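Local coordinates for protein Lys-gingipain catalytic subunit (Porphyromonas gingivalis, PDB 6I9A) that cleaves proteins after lysine as a secreted cysteine protease of the C25 family, acting as a probable virulence factor in periodontal disease, at residues G168-K173 against E287-S292. Numbering follows the deposited sequence.
Sequences GQPTIK and EDYYWS. With H8E (benzyl-N-[(2S)-1-[[(3S)-7-amino-1-(benzylamino)-1,2-dioxoheptan-3-yl]amino]-5-(2-methyl-2-phenylhydrazinyl)-1,5-dioxopentan-2-yl]carbamate), chain I.
Tyr289 swings its CG anti to the backbone N (chi1 -175°), which carries the phenol across to helix 163-178, while Thr171 keeps OG1 beside its own N (chi1 -64°), an arrangement that leaves CG2 anti to N and facing Ser292. The two belong to nearly parallel helices of the gingipain catalytic domain, an alpha/beta fold of clan CD; the axes of the two segments approach to 9.9 Å, 9° from parallel. The side chains of Thr171 and Tyr289 run antiparallel alongside one another, and Thr171 OG1 comes obliquely to the ring, 3.4 Å from Tyr289 CD1. That hydroxyl is hydrogen-bonded to Val167 O one turn back in its own helix, so what it offers the ring is van der Waals contact. Farther along, Pro170 CB lies 3.6 Å from Tyr289 OH, with CE1 just behind, while the phenol OH passes on to hydrogen-bond Val298 O. No hydrogen bond links 168-173 to 287-292; this is buried side-chain packing. Next to Tyr289, Asp288 lines the inhibitor pocket, where its OD2 accepts a 2.9 Å hydrogen bond from NAB, the terminal amine of the inhibitor's lysine-like side chain. Ser283 OG also bonds OD2, and the hydroxyls of Tyr353 and Tyr357 grip OD1, probably holding the carboxylate ready for a P1 lysine. About one turn on from Tyr289, Thr171 CG2 rests 3.6 Å from Ser292 CB.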
loop_
_atom_site.group_PDB
_atom_site.type_symbol
_atom_site.label_atom_id
_atom_site.label_comp_id
_atom_site.label_asym_id
_atom_site.label_seq_id
_atom_site.Cartn_x
_atom_site.Cartn_y
_atom_site.Cartn_z
ATOM N N GLY A 168 12.876 -20.124 0.854
ATOM C CA GLY A 168 13.356 -18.735 0.904
ATOM C C GLY A 168 14.142 -18.352 -0.331
ATOM O O GLY A 168 13.875 -17.324 -1.000
ATOM N N GLN A 169 15.143 -19.190 -0.673
ATOM C CA GLN A 169 15.957 -18.866 -1.848
ATOM C C GLN A 169 15.150 -18.910 -3.166
ATOM O O GLN A 169 15.210 -17.974 -3.951
ATOM C CB GLN A 169 17.178 -19.746 -1.924
ATOM C CG GLN A 169 18.188 -19.498 -0.796
ATOM C CD GLN A 169 19.491 -20.174 -1.079
ATOM O OE1 GLN A 169 19.991 -20.111 -2.219
ATOM N NE2 GLN A 169 20.034 -20.808 -0.068
ATOM N N PRO A 170 14.316 -19.944 -3.388
ATOM C CA PRO A 170 13.497 -19.924 -4.619
ATOM C C PRO A 170 12.611 -18.683 -4.708
ATOM O O PRO A 170 12.410 -18.149 -5.793
ATOM C CB PRO A 170 12.685 -21.247 -4.548
ATOM C CG PRO A 170 13.578 -22.161 -3.705
ATOM C CD PRO A 170 14.259 -21.270 -2.709
ATOM N N THR A 171 12.066 -18.217 -3.555
ATOM C CA THR A 171 11.219 -17.001 -3.574
ATOM C C THR A 171 12.016 -15.802 -4.096
ATOM O O THR A 171 11.593 -15.125 -5.056
ATOM C CB THR A 171 10.725 -16.686 -2.173
ATOM O OG1 THR A 171 9.868 -17.738 -1.690
ATOM C CG2 THR A 171 9.922 -15.377 -2.148
ATOM N N ILE A 172 13.168 -15.530 -3.458
ATOM C CA ILE A 172 13.925 -14.320 -3.832
ATOM C C ILE A 172 14.500 -14.475 -5.238
ATOM O O ILE A 172 14.503 -13.504 -6.013
ATOM C CB ILE A 172 15.025 -14.086 -2.762
ATOM C CG1 ILE A 172 14.423 -13.819 -1.374
ATOM C CG2 ILE A 172 15.991 -12.956 -3.198
ATOM C CD1 ILE A 172 13.422 -12.734 -1.272
ATOM N N LYS A 173 14.938 -15.680 -5.613
ATOM C CA LYS A 173 15.461 -15.907 -6.962
ATOM C C LYS A 173 14.397 -15.666 -8.016
ATOM O O LYS A 173 14.710 -15.172 -9.107
ATOM C CB LYS A 173 16.080 -17.294 -7.095
ATOM C CG LYS A 173 17.380 -17.446 -6.294
ATOM C CD LYS A 173 17.906 -18.898 -6.357
ATOM C CE LYS A 173 19.299 -18.985 -5.748
ATOM N NZ LYS A 173 19.819 -20.375 -5.845
ATOM N N GLU A 287 2.108 -21.058 2.488
ATOM C CA GLU A 287 1.288 -19.943 1.987
ATOM C C GLU A 287 2.160 -18.732 1.665
ATOM O O GLU A 287 1.857 -18.075 0.683
ATOM C CB GLU A 287 0.187 -19.550 2.952
ATOM C CG GLU A 287 -1.115 -20.332 2.821
ATOM C CD GLU A 287 -1.163 -21.695 3.475
ATOM O OE1 GLU A 287 -0.100 -22.236 3.866
ATOM O OE2 GLU A 287 -2.307 -22.221 3.605
ATOM N N ASP A 288 3.217 -18.435 2.458
ATOM C CA ASP A 288 4.034 -17.268 2.093
ATOM C C ASP A 288 4.757 -17.494 0.769
ATOM O O ASP A 288 5.039 -16.540 0.031
ATOM C CB ASP A 288 5.063 -16.938 3.171
ATOM C CG ASP A 288 4.601 -16.050 4.306
ATOM O OD1 ASP A 288 3.392 -15.645 4.319
ATOM O OD2 ASP A 288 5.450 -15.705 5.138
ATOM N N TYR A 289 5.138 -18.765 0.467
ATOM C CA TYR A 289 5.780 -19.066 -0.825
ATOM C C TYR A 289 4.828 -18.668 -1.972
ATOM O O TYR A 289 5.200 -17.964 -2.887
ATOM C CB TYR A 289 6.175 -20.538 -0.829
ATOM C CG TYR A 289 6.958 -21.080 -1.997
ATOM C CD1 TYR A 289 7.940 -20.318 -2.645
ATOM C CD2 TYR A 289 6.865 -22.423 -2.330
ATOM C CE1 TYR A 289 8.749 -20.895 -3.627
ATOM C CE2 TYR A 289 7.708 -23.009 -3.257
ATOM C CZ TYR A 289 8.645 -22.241 -3.906
ATOM O OH TYR A 289 9.503 -22.803 -4.856
ATOM N N TYR A 290 3.604 -19.167 -1.896
ATOM C CA TYR A 290 2.632 -18.844 -2.937
ATOM C C TYR A 290 2.340 -17.355 -2.978
ATOM O O TYR A 290 2.207 -16.775 -4.058
ATOM C CB TYR A 290 1.281 -19.593 -2.701
ATOM C CG TYR A 290 1.453 -21.082 -2.463
ATOM C CD1 TYR A 290 2.252 -21.851 -3.301
ATOM C CD2 TYR A 290 0.766 -21.722 -1.440
ATOM C CE1 TYR A 290 2.428 -23.211 -3.072
ATOM C CE2 TYR A 290 0.910 -23.086 -1.217
ATOM C CZ TYR A 290 1.734 -23.824 -2.047
ATOM O OH TYR A 290 1.877 -25.173 -1.808
ATOM N N TRP A 291 2.258 -16.738 -1.783
ATOM C CA TRP A 291 1.990 -15.293 -1.681
ATOM C C TRP A 291 2.914 -14.499 -2.571
ATOM O O TRP A 291 2.481 -13.663 -3.350
ATOM C CB TRP A 291 2.133 -14.909 -0.210
ATOM C CG TRP A 291 1.544 -13.609 0.227
ATOM C CD1 TRP A 291 0.370 -13.467 0.904
ATOM C CD2 TRP A 291 2.144 -12.301 0.185
ATOM N NE1 TRP A 291 0.188 -12.163 1.275
ATOM C CE2 TRP A 291 1.278 -11.424 0.874
ATOM C CE3 TRP A 291 3.343 -11.789 -0.332
ATOM C CZ2 TRP A 291 1.577 -10.079 1.091
ATOM C CZ3 TRP A 291 3.608 -10.431 -0.185
ATOM C CH2 TRP A 291 2.749 -9.591 0.543
ATOM N N SER A 292 4.221 -14.800 -2.505
ATOM C CA SER A 292 5.190 -14.051 -3.303
ATOM C C SER A 292 5.308 -14.485 -4.732
ATOM O O SER A 292 5.421 -13.624 -5.621
ATOM C CB SER A 292 6.591 -14.093 -2.696
ATOM O OG SER A 292 6.623 -13.446 -1.428
HETATM C CAQ H8E I . 10.590 -15.703 16.616
HETATM C CAK H8E I . 11.829 -15.167 17.026
HETATM C CAH H8E I . 13.019 -15.763 16.608
HETATM C CAL H8E I . 13.014 -16.898 15.803
HETATM C CAR H8E I . 11.781 -17.413 15.432
HETATM C CBO H8E I . 10.571 -16.829 15.779
HETATM C CBA H8E I . 9.375 -17.463 15.384
HETATM N NBE H8E I . 8.916 -17.048 14.048
HETATM C CBL H8E I . 8.245 -17.882 13.205
HETATM O OAE H8E I . 8.085 -19.080 13.473
HETATM C CBN H8E I . 7.722 -17.255 11.917
HETATM O OAG H8E I . 8.298 -16.165 11.613
HETATM C CBS H8E I . 7.603 -18.305 10.769
HETATM C CBB H8E I . 7.564 -17.671 9.373
HETATM C CAY H8E I . 7.569 -18.709 8.247
HETATM C CAX H8E I . 7.273 -18.144 6.853
HETATM C CAW H8E I . 8.433 -17.323 6.304
HETATM N NAB H8E I . 8.084 -16.839 4.935
HETATM N NBG H8E I . 6.464 -19.217 10.934
HETATM C C H8E I . 6.527 -20.544 11.047
HETATM O O H8E I . 7.553 -21.211 11.083
HETATM C CA H8E I . 5.170 -21.176 11.329
HETATM N N H8E I . 5.119 -22.584 10.944
HETATM C CBK H8E I . 5.164 -22.987 9.650
HETATM O OAD H8E I . 5.381 -22.155 8.756
HETATM O OBI H8E I . 4.982 -24.238 9.457
HETATM C CBD H8E I . 5.106 -24.780 8.091
HETATM C CBP H8E I . 5.113 -26.242 8.102
HETATM C CAS H8E I . 3.967 -26.989 7.827
HETATM C CAM H8E I . 3.955 -28.417 7.812
HETATM C CAI H8E I . 5.162 -29.042 8.169
HETATM C CAN H8E I . 6.280 -28.295 8.509
HETATM C CAT H8E I . 6.279 -26.911 8.479
HETATM C CB H8E I . 4.855 -21.059 12.829
HETATM C CG H8E I . 5.903 -21.760 13.733
HETATM C CD H8E I . 5.772 -21.315 15.159
HETATM O OE1 H8E I . 4.940 -21.835 15.904
HETATM N NE2 H8E I . 6.586 -20.287 15.462
HETATM N NBT H8E I . 6.516 -19.606 16.688
HETATM C CAA H8E I . 6.163 -18.171 16.517
HETATM C CBQ H8E I . 7.455 -20.050 17.668
HETATM C CAU H8E I . 7.921 -19.203 18.686
HETATM C CAO H8E I . 8.792 -19.685 19.659
HETATM C CAJ H8E I . 9.215 -21.008 19.623
HETATM C CAP H8E I . 8.798 -21.848 18.600
HETATM C CAV H8E I . 7.903 -21.377 17.637
#